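Local coordinates for protein L-ornithine N(5)-monooxygenase (Pseudomonas aeruginosa, PDB 3S5W) that hydroxylates the side-chain nitrogen of L-ornithine with FAD, NADPH and molecular oxygen, the first step toward the hydroxamate groups of the siderophore pyoverdin, at residues S238-F243 with E314-V319; A332-T337 with E364-V369. One frame throughout, in Å; residues are numbered along the deposited sequence.

In the fold
Both interactions belong to the part of the enzyme that holds NADP, built round a parallel sheet of five strands with 332-334 at one outer edge. Interaction 1 joins helices 237-249 and 310-326; interaction 2 joins that edge strand to strand 361-366 of a three-stranded antiparallel sheet. Helix 310-326 is followed, after a short loop, by strand 332-334, and interaction 1 closes before interaction 2 opens. Their centres lie about 14 Å apart and their nearest atoms about 5 Å apart, without touching. Interaction 1 meets NADP directly through Ser238, and its Ala240 side chain is about 12 Å from FAD and from the hydroxyornithine; the Arg334 side chain of interaction 2 stays about 12 Å from NADP.

Interaction 1: S238-F243 with E314-V319; sequences SAAEAF and ERIYGV. With NAP (NADP nicotinamide-adenine-dinucleotide phosphate), chain F.
Ile316 reaches from helix 310-326 toward helix 237-249 and meets it with three different carbons. Its terminal CD1 lies 3.6 Å from CB of Ala240, the pair at which the two backbones come nearest. The other two carbons serve Phe243: CG1 of Ile316 stands 3.8 Å from the ring's CD2, and CG2 of Ile316 is 3.9 Å from its CE2, so both lie obliquely against the CD2-CE2 side of the ring. With CG anti to the backbone N (chi1 -180°), Phe243 extends its ring across the gap to Val319, whose CG1 sits near the ring plane at the edge, 4.0 Å from CZ of Phe243.

The tight part is therefore this small apolar cluster, buried on both sides, although the short helix axes stay 10.8 Å apart and cross at 48°. His331 packs edge-to-face on Phe243, while Ile232, Ala255 and Met257 bring in the strands beneath the helix. In contrast, the outer flank of helix 310-326 turns Glu314 and Tyr317 to its exposed side. Arg315 is partly exposed and pairs with Asp248 of the first helix just beyond the contact.

Ser238, five residues before Phe243, faces the cofactor. Its backbone N donates to O2N of NADP over 3.1 Å in a nearly straight bond (169°); in one of its two modelled conformers OG can also bond O1N of the same phosphate. With Gly235, Gly236 and Gln237 of the NADP site, this is consistent with a Rossmann-type dinucleotide-binding turn. The chemistry is divided along one helix: the N-terminal turn offers hydrogen bonding, probably helped by the helix dipole, to an anionic phosphate, while the face two to five residues on meets helix 310-326 through carbon alone.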
ATOM      1  N   SER A 238      -5.506  -1.364 -10.281  1.00 21.51           N
ATOM      2  CA  SER A 238      -4.398  -0.565 -10.819  0.50 20.47           C
ATOM      3  C   SER A 238      -4.327  -0.667 -12.323  1.00 20.95           C
ATOM      4  O   SER A 238      -4.156   0.350 -12.991  1.00 20.76           O
ATOM      5  CB  SER A 238      -3.044  -0.916 -10.197  0.50 20.09           C
ATOM      6  OG  SER A 238      -3.055  -0.601  -8.843  0.50 17.16           O
ATOM      7  N   ALA A 239      -4.478  -1.891 -12.860  1.00 20.21           N
ATOM      8  CA  ALA A 239      -4.519  -2.083 -14.335  1.00 20.64           C
ATOM      9  C   ALA A 239      -5.667  -1.272 -14.967  1.00 19.92           C
ATOM     10  O   ALA A 239      -5.480  -0.603 -15.970  1.00 18.54           O
ATOM     11  CB  ALA A 239      -4.688  -3.539 -14.680  1.00 21.07           C
ATOM     12  N   ALA A 240      -6.844  -1.343 -14.356  1.00 19.58           N
ATOM     13  CA  ALA A 240      -8.025  -0.604 -14.825  1.00 21.37           C
ATOM     14  C   ALA A 240      -7.786   0.916 -14.786  1.00 21.69           C
ATOM     15  O   ALA A 240      -8.180   1.622 -15.714  1.00 21.38           O
ATOM     16  CB  ALA A 240      -9.244  -0.944 -13.977  1.00 20.63           C
ATOM     17  N   GLU A 241      -7.168   1.400 -13.722  1.00 21.30           N
ATOM     18  CA  GLU A 241      -6.891   2.864 -13.635  1.00 22.42           C
ATOM     19  C   GLU A 241      -5.863   3.290 -14.669  1.00 22.10           C
ATOM     20  O   GLU A 241      -6.026   4.313 -15.317  1.00 22.11           O
ATOM     21  CB  GLU A 241      -6.448   3.241 -12.221  1.00 21.87           C
ATOM     22  CG  GLU A 241      -7.658   3.200 -11.255  1.00 23.40           C
ATOM     23  CD  GLU A 241      -7.361   3.668  -9.833  1.00 28.37           C
ATOM     24  OE1 GLU A 241      -6.170   3.938  -9.498  1.00 28.27           O
ATOM     25  OE2 GLU A 241      -8.340   3.789  -9.041  1.00 25.23           O
ATOM     26  N   ALA A 242      -4.798   2.499 -14.818  1.00 21.62           N
ATOM     27  CA  ALA A 242      -3.804   2.743 -15.873  1.00 21.10           C
ATOM     28  C   ALA A 242      -4.447   2.767 -17.252  1.00 22.05           C
ATOM     29  O   ALA A 242      -4.210   3.687 -18.067  1.00 22.11           O
ATOM     30  CB  ALA A 242      -2.698   1.669 -15.824  1.00 21.85           C
ATOM     31  N   PHE A 243      -5.282   1.767 -17.542  1.00 21.05           N
ATOM     32  CA  PHE A 243      -5.955   1.766 -18.820  1.00 21.08           C
ATOM     33  C   PHE A 243      -6.794   3.016 -19.078  1.00 21.08           C
ATOM     34  O   PHE A 243      -6.770   3.566 -20.166  1.00 20.89           O
ATOM     35  CB  PHE A 243      -6.871   0.546 -18.967  1.00 21.91           C
ATOM     36  CG  PHE A 243      -7.588   0.503 -20.283  1.00 22.51           C
ATOM     37  CD1 PHE A 243      -6.922   0.058 -21.438  1.00 24.96           C
ATOM     38  CD2 PHE A 243      -8.935   0.892 -20.377  1.00 24.42           C
ATOM     39  CE1 PHE A 243      -7.590   0.025 -22.679  1.00 24.75           C
ATOM     40  CE2 PHE A 243      -9.620   0.865 -21.598  1.00 21.75           C
ATOM     41  CZ  PHE A 243      -8.931   0.414 -22.765  1.00 24.49           C
ATOM     42  N   GLU A 314     -17.614  -0.854 -15.841  1.00 20.57           N
ATOM     43  CA  GLU A 314     -18.625  -0.391 -16.830  1.00 22.85           C
ATOM     44  C   GLU A 314     -17.995   0.612 -17.807  1.00 22.01           C
ATOM     45  O   GLU A 314     -18.240   0.575 -19.022  1.00 20.32           O
ATOM     46  CB  GLU A 314     -19.823   0.246 -16.092  1.00 24.37           C
ATOM     47  CG  GLU A 314     -20.805  -0.804 -15.537  1.00 31.89           C
ATOM     48  CD  GLU A 314     -21.804  -0.226 -14.493  1.00 40.38           C
ATOM     49  OE1 GLU A 314     -22.387  -1.035 -13.733  1.00 41.78           O
ATOM     50  OE2 GLU A 314     -21.995   1.022 -14.423  1.00 42.53           O
ATOM     51  N   ARG A 315     -17.162   1.497 -17.258  1.00 22.63           N
ATOM     52  CA  ARG A 315     -16.466   2.494 -18.095  1.00 22.40           C
ATOM     53  C   ARG A 315     -15.555   1.818 -19.113  1.00 20.88           C
ATOM     54  O   ARG A 315     -15.563   2.168 -20.291  1.00 19.74           O
ATOM     55  CB  ARG A 315     -15.615   3.463 -17.284  1.00 23.72           C
ATOM     56  CG  ARG A 315     -16.392   4.621 -16.712  1.00 31.95           C
ATOM     57  CD  ARG A 315     -15.449   5.593 -15.974  1.00 37.83           C
ATOM     58  NE  ARG A 315     -14.545   6.365 -16.835  1.00 42.85           N
ATOM     59  CZ  ARG A 315     -13.711   7.306 -16.371  1.00 44.29           C
ATOM     60  NH1 ARG A 315     -13.674   7.570 -15.074  1.00 43.07           N
ATOM     61  NH2 ARG A 315     -12.921   7.993 -17.191  1.00 43.49           N
ATOM     62  N   ILE A 316     -14.782   0.833 -18.667  1.00 20.37           N
ATOM     63  CA  ILE A 316     -13.886   0.139 -19.585  1.00 20.29           C
ATOM     64  C   ILE A 316     -14.666  -0.665 -20.646  1.00 19.51           C
ATOM     65  O   ILE A 316     -14.344  -0.642 -21.852  1.00 19.33           O
ATOM     66  CB  ILE A 316     -12.848  -0.714 -18.790  1.00 19.70           C
ATOM     67  CG1 ILE A 316     -11.895   0.253 -18.058  1.00 21.55           C
ATOM     68  CG2 ILE A 316     -11.998  -1.588 -19.694  1.00 19.55           C
ATOM     69  CD1 ILE A 316     -11.083  -0.410 -16.968  1.00 21.80           C
ATOM     70  N   TYR A 317     -15.697  -1.369 -20.201  1.00 18.86           N
ATOM     71  CA  TYR A 317     -16.506  -2.137 -21.143  1.00 19.01           C
ATOM     72  C   TYR A 317     -17.070  -1.181 -22.225  1.00 19.37           C
ATOM     73  O   TYR A 317     -17.086  -1.512 -23.413  1.00 19.09           O
ATOM     74  CB  TYR A 317     -17.641  -2.805 -20.411  1.00 19.06           C
ATOM     75  CG  TYR A 317     -18.312  -3.856 -21.264  1.00 20.33           C
ATOM     76  CD1 TYR A 317     -17.765  -5.132 -21.353  1.00 22.19           C
ATOM     77  CD2 TYR A 317     -19.487  -3.576 -21.990  1.00 23.46           C
ATOM     78  CE1 TYR A 317     -18.367  -6.124 -22.133  1.00 23.29           C
ATOM     79  CE2 TYR A 317     -20.102  -4.575 -22.768  1.00 23.18           C
ATOM     80  CZ  TYR A 317     -19.530  -5.833 -22.822  1.00 24.40           C
ATOM     81  OH  TYR A 317     -20.093  -6.866 -23.560  1.00 28.72           O
ATOM     82  N   GLY A 318     -17.457   0.018 -21.791  1.00 19.27           N
ATOM     83  CA  GLY A 318     -17.989   1.048 -22.701  1.00 20.24           C
ATOM     84  C   GLY A 318     -16.957   1.456 -23.743  1.00 21.04           C
ATOM     85  O   GLY A 318     -17.293   1.687 -24.914  1.00 21.25           O
ATOM     86  N   VAL A 319     -15.701   1.614 -23.304  1.00 21.14           N
ATOM     87  CA  VAL A 319     -14.612   1.964 -24.230  1.00 21.96           C
ATOM     88  C   VAL A 319     -14.503   0.893 -25.337  1.00 21.74           C
ATOM     89  O   VAL A 319     -14.433   1.210 -26.544  1.00 20.77           O
ATOM     90  CB  VAL A 319     -13.256   2.124 -23.486  1.00 22.60           C
ATOM     91  CG1 VAL A 319     -12.093   2.216 -24.511  1.00 21.91           C
ATOM     92  CG2 VAL A 319     -13.293   3.358 -22.549  1.00 23.06           C
TER
HETATM   93  PA  NAP F 452      -3.986  -6.866  -7.119  1.00 34.44           P
HETATM   94  O1A NAP F 452      -5.408  -6.795  -6.763  1.00 32.43           O
HETATM   95  O2A NAP F 452      -3.209  -7.792  -6.318  1.00 28.99           O
HETATM   96  O5B NAP F 452      -3.927  -7.094  -8.687  1.00 33.33           O
HETATM   97  C5B NAP F 452      -2.804  -7.722  -9.181  1.00 28.57           C
HETATM   98  C4B NAP F 452      -3.147  -7.994 -10.631  1.00 25.47           C
HETATM   99  O4B NAP F 452      -1.930  -8.403 -11.187  1.00 24.62           O
HETATM  100  C3B NAP F 452      -4.148  -9.151 -10.757  1.00 23.38           C
HETATM  101  O3B NAP F 452      -4.876  -8.896 -11.951  1.00 21.54           O
HETATM  102  C2B NAP F 452      -3.180 -10.331 -10.952  1.00 23.74           C
HETATM  103  O2B NAP F 452      -3.743 -11.330 -11.752  1.00 24.71           O
HETATM  104  C1B NAP F 452      -2.025  -9.683 -11.753  1.00 23.48           C
HETATM  105  N9A NAP F 452      -0.796 -10.473 -11.575  1.00 24.69           N
HETATM  106  C8A NAP F 452      -0.110 -10.691 -10.399  1.00 25.99           C
HETATM  107  N7A NAP F 452       0.958 -11.482 -10.645  1.00 24.37           N
HETATM  108  C5A NAP F 452       0.943 -11.791 -11.953  1.00 25.82           C
HETATM  109  C6A NAP F 452       1.780 -12.586 -12.737  1.00 27.06           C
HETATM  110  N6A NAP F 452       2.809 -13.222 -12.191  1.00 25.95           N
HETATM  111  N1A NAP F 452       1.501 -12.718 -14.065  1.00 25.19           N
HETATM  112  C2A NAP F 452       0.438 -12.090 -14.657  1.00 25.75           C
HETATM  113  N3A NAP F 452      -0.401 -11.298 -13.884  1.00 24.39           N
HETATM  114  C4A NAP F 452      -0.155 -11.172 -12.555  1.00 24.49           C
HETATM  115  O3  NAP F 452      -3.306  -5.401  -7.114  1.00 34.57           O
HETATM  116  PN  NAP F 452      -3.838  -3.900  -7.490  1.00 37.24           P
HETATM  117  O1N NAP F 452      -2.621  -3.025  -7.406  1.00 33.56           O
HETATM  118  O2N NAP F 452      -4.638  -3.862  -8.757  1.00 27.89           O
HETATM  119  O5D NAP F 452      -4.752  -3.696  -6.181  1.00 40.85           O
HETATM  120  C5D NAP F 452      -6.061  -3.183  -6.051  1.00 49.18           C
HETATM  121  C4D NAP F 452      -5.945  -2.509  -4.688  1.00 52.71           C
HETATM  122  O4D NAP F 452      -6.730  -1.364  -4.491  1.00 53.88           O
HETATM  123  C3D NAP F 452      -6.263  -3.336  -3.452  1.00 53.49           C
HETATM  124  O3D NAP F 452      -5.411  -4.449  -3.326  1.00 52.95           O
HETATM  125  C2D NAP F 452      -6.106  -2.242  -2.382  1.00 54.02           C
HETATM  126  O2D NAP F 452      -4.822  -2.108  -1.786  1.00 48.74           O
HETATM  127  C1D NAP F 452      -6.431  -0.960  -3.160  1.00 54.49           C
HETATM  128  P2B NAP F 452      -4.345 -12.717 -11.169  1.00 26.59           P
HETATM  129  O1X NAP F 452      -4.362 -13.579 -12.425  1.00 25.63           O
HETATM  130  O2X NAP F 452      -5.708 -12.314 -10.641  1.00 27.45           O
HETATM  131  O3X NAP F 452      -3.452 -13.213 -10.060  1.00 27.55           O

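Interaction 2: A332-T337 with E364-V369; sequences AFRCMT and ETYDAV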
ATOM      1  N   ALA A 332      -6.930  -3.034 -27.134  1.00 23.54           N
ATOM      2  CA  ALA A 332      -7.226  -4.466 -27.137  1.00 23.60           C
ATOM      3  C   ALA A 332      -7.379  -4.991 -25.704  1.00 23.74           C
ATOM      4  O   ALA A 332      -6.613  -4.635 -24.784  1.00 22.91           O
ATOM      5  CB  ALA A 332      -6.143  -5.244 -27.904  1.00 24.69           C
ATOM      6  N   PHE A 333      -8.395  -5.824 -25.519  1.00 23.06           N
ATOM      7  CA  PHE A 333      -8.651  -6.471 -24.247  1.00 23.02           C
ATOM      8  C   PHE A 333      -8.190  -7.934 -24.383  1.00 24.94           C
ATOM      9  O   PHE A 333      -8.933  -8.788 -24.871  1.00 24.82           O
ATOM     10  CB  PHE A 333     -10.146  -6.405 -23.899  1.00 23.28           C
ATOM     11  CG  PHE A 333     -10.459  -6.889 -22.520  1.00 22.73           C
ATOM     12  CD1 PHE A 333     -10.106  -6.122 -21.407  1.00 23.56           C
ATOM     13  CD2 PHE A 333     -11.121  -8.098 -22.334  1.00 22.19           C
ATOM     14  CE1 PHE A 333     -10.379  -6.581 -20.106  1.00 25.11           C
ATOM     15  CE2 PHE A 333     -11.411  -8.569 -21.047  1.00 26.64           C
ATOM     16  CZ  PHE A 333     -10.996  -7.808 -19.921  1.00 24.89           C
ATOM     17  N   ARG A 334      -6.958  -8.213 -23.986  1.00 24.88           N
ATOM     18  CA  ARG A 334      -6.375  -9.561 -24.142  1.00 26.26           C
ATOM     19  C   ARG A 334      -6.517 -10.371 -22.874  1.00 26.34           C
ATOM     20  O   ARG A 334      -5.571 -10.510 -22.116  1.00 25.95           O
ATOM     21  CB  ARG A 334      -4.926  -9.469 -24.622  1.00 26.43           C
ATOM     22  CG  ARG A 334      -4.818  -8.616 -25.911  1.00 29.73           C
ATOM     23  CD  ARG A 334      -3.368  -8.351 -26.245  1.00 38.46           C
ATOM     24  NE  ARG A 334      -2.966  -9.070 -27.428  1.00 46.69           N
ATOM     25  CZ  ARG A 334      -2.950  -8.548 -28.643  1.00 48.94           C
ATOM     26  NH1 ARG A 334      -3.314  -7.292 -28.834  1.00 53.05           N
ATOM     27  NH2 ARG A 334      -2.565  -9.284 -29.663  1.00 51.24           N
ATOM     28  N   CYS A 335      -7.725 -10.899 -22.649  1.00 26.09           N
ATOM     29  CA  CYS A 335      -7.987 -11.728 -21.488  1.00 27.46           C
ATOM     30  C   CYS A 335      -7.476 -13.146 -21.776  1.00 26.83           C
ATOM     31  O   CYS A 335      -7.143 -13.445 -22.911  1.00 27.07           O
ATOM     32  CB  CYS A 335      -9.466 -11.718 -21.088  1.00 27.53           C
ATOM     33  SG  CYS A 335     -10.615 -11.897 -22.490  1.00 34.96           S
ATOM     34  N   MET A 336      -7.351 -13.946 -20.725  1.00 26.71           N
ATOM     35  CA  MET A 336      -6.803 -15.326 -20.780  1.00 28.86           C
ATOM     36  C   MET A 336      -5.427 -15.370 -21.459  1.00 28.59           C
ATOM     37  O   MET A 336      -5.112 -16.340 -22.165  1.00 27.94           O
ATOM     38  CB  MET A 336      -7.779 -16.307 -21.474  1.00 29.90           C
ATOM     39  CG  MET A 336      -9.091 -16.514 -20.684  1.00 33.96           C
ATOM     40  SD  MET A 336     -10.151 -17.651 -21.612  1.00 47.13           S
ATOM     41  CE  MET A 336     -10.376 -16.830 -23.199  1.00 43.83           C
ATOM     42  N   THR A 337      -4.619 -14.324 -21.244  1.00 26.84           N
ATOM     43  CA  THR A 337      -3.369 -14.181 -21.972  1.00 27.07           C
ATOM     44  C   THR A 337      -2.215 -14.092 -20.977  1.00 26.76           C
ATOM     45  O   THR A 337      -2.293 -13.361 -19.961  1.00 25.11           O
ATOM     46  CB  THR A 337      -3.380 -12.953 -22.914  1.00 27.66           C
ATOM     47  OG1 THR A 337      -4.393 -13.109 -23.908  1.00 28.31           O
ATOM     48  CG2 THR A 337      -2.054 -12.775 -23.627  1.00 27.07           C
ATOM     49  N   GLU A 364       3.821  -9.661 -29.950  1.00 35.64           N
ATOM     50  CA  GLU A 364       3.492  -8.241 -30.141  1.00 35.30           C
ATOM     51  C   GLU A 364       4.604  -7.377 -29.558  1.00 33.41           C
ATOM     52  O   GLU A 364       5.137  -7.684 -28.508  1.00 32.87           O
ATOM     53  CB  GLU A 364       2.151  -7.863 -29.471  1.00 36.07           C
ATOM     54  CG  GLU A 364       0.928  -8.725 -29.868  1.00 39.91           C
ATOM     55  CD  GLU A 364       0.399  -8.486 -31.297  1.00 45.27           C
ATOM     56  OE1 GLU A 364       0.496  -7.351 -31.812  1.00 45.57           O
ATOM     57  OE2 GLU A 364      -0.144  -9.456 -31.894  1.00 49.25           O
ATOM     58  N   THR A 365       4.902  -6.279 -30.229  1.00 32.13           N
ATOM     59  CA  THR A 365       5.941  -5.359 -29.759  1.00 31.81           C
ATOM     60  C   THR A 365       5.345  -4.043 -29.260  1.00 30.47           C
ATOM     61  O   THR A 365       4.509  -3.426 -29.951  1.00 29.94           O
ATOM     62  CB  THR A 365       6.992  -5.112 -30.872  1.00 32.49           C
ATOM     63  OG1 THR A 365       7.613  -6.358 -31.197  1.00 34.12           O
ATOM     64  CG2 THR A 365       8.099  -4.140 -30.409  1.00 32.32           C
ATOM     65  N   TYR A 366       5.798  -3.621 -28.075  1.00 29.07           N
ATOM     66  CA  TYR A 366       5.259  -2.452 -27.374  1.00 28.17           C
ATOM     67  C   TYR A 366       6.353  -1.427 -27.138  1.00 28.01           C
ATOM     68  O   TYR A 366       7.516  -1.787 -26.953  1.00 27.29           O
ATOM     69  CB  TYR A 366       4.648  -2.884 -26.034  1.00 28.17           C
ATOM     70  CG  TYR A 366       3.466  -3.818 -26.242  1.00 27.78           C
ATOM     71  CD1 TYR A 366       2.179  -3.315 -26.510  1.00 28.72           C
ATOM     72  CD2 TYR A 366       3.638  -5.187 -26.204  1.00 28.27           C
ATOM     73  CE1 TYR A 366       1.098  -4.183 -26.723  1.00 27.94           C
ATOM     74  CE2 TYR A 366       2.576  -6.053 -26.417  1.00 29.01           C
ATOM     75  CZ  TYR A 366       1.318  -5.559 -26.682  1.00 28.97           C
ATOM     76  OH  TYR A 366       0.281  -6.464 -26.895  1.00 29.08           O
ATOM     77  N   ASP A 367       5.945  -0.165 -27.092  1.00 26.77           N
ATOM     78  CA  ASP A 367       6.814   0.946 -26.792  1.00 27.39           C
ATOM     79  C   ASP A 367       7.086   1.007 -25.290  1.00 27.45           C
ATOM     80  O   ASP A 367       8.147   1.463 -24.863  1.00 27.41           O
ATOM     81  CB  ASP A 367       6.181   2.254 -27.283  1.00 27.57           C
ATOM     82  CG  ASP A 367       6.122   2.335 -28.803  1.00 31.76           C
ATOM     83  OD1 ASP A 367       5.019   2.267 -29.396  1.00 30.72           O
ATOM     84  OD2 ASP A 367       7.191   2.451 -29.418  1.00 35.42           O
ATOM     85  N   ALA A 368       6.118   0.529 -24.498  1.00 25.86           N
ATOM     86  CA  ALA A 368       6.216   0.483 -23.048  1.00 24.44           C
ATOM     87  C   ALA A 368       5.355  -0.657 -22.488  1.00 23.77           C
ATOM     88  O   ALA A 368       4.375  -1.103 -23.131  1.00 24.21           O
ATOM     89  CB  ALA A 368       5.808   1.846 -22.426  1.00 25.08           C
ATOM     90  N   VAL A 369       5.754  -1.170 -21.339  1.00 22.45           N
ATOM     91  CA  VAL A 369       4.996  -2.195 -20.642  1.00 22.35           C
ATOM     92  C   VAL A 369       4.811  -1.748 -19.176  1.00 22.48           C
ATOM     93  O   VAL A 369       5.784  -1.548 -18.433  1.00 23.34           O
ATOM     94  CB  VAL A 369       5.649  -3.604 -20.707  1.00 22.21           C
ATOM     95  CG1 VAL A 369       4.824  -4.635 -19.934  1.00 22.52           C
ATOM     96  CG2 VAL A 369       5.923  -4.037 -22.165  1.00 23.23           C
TER
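The two backbones are not paired as strands here: segments 332-337 and 364-369 have their nearest CA atoms, of Arg334 and Glu364, 11.6 Å apart, and long side chains bridge the gap. Arg334 bends at chi3 and presents NH2 to OE2 of Glu364 at 3.3 Å, a salt bridge without a hydrogen bond. The guanidinium and carboxylate planes stand 45° apart, and CG of Glu364 also lies over the guanidinium, 4.1 Å from CZ of Arg334. A bend at chi2 (-72°) turns the carboxylate of Glu364 across NH2, so that CG and OE2 both lie against it and OE1 is the farther oxygen. Tyr366 comes in steeply, its ring nearly perpendicular to the guanidinium (87°), and its OH sits 3.9 Å above the guanidinium plane of Arg334, toward the rim.

The stronger polar partner of both Arg334 and Tyr366 is Asp256 on strand 253-258: its OD2 takes a salt bridge from Arg334 NH1 and a hydrogen bond with Tyr366 OH. The arginine thus links two carboxylates, one from each sheet, and its charge probably helps to balance both where the antiparallel sheet meets the NADP-binding sheet.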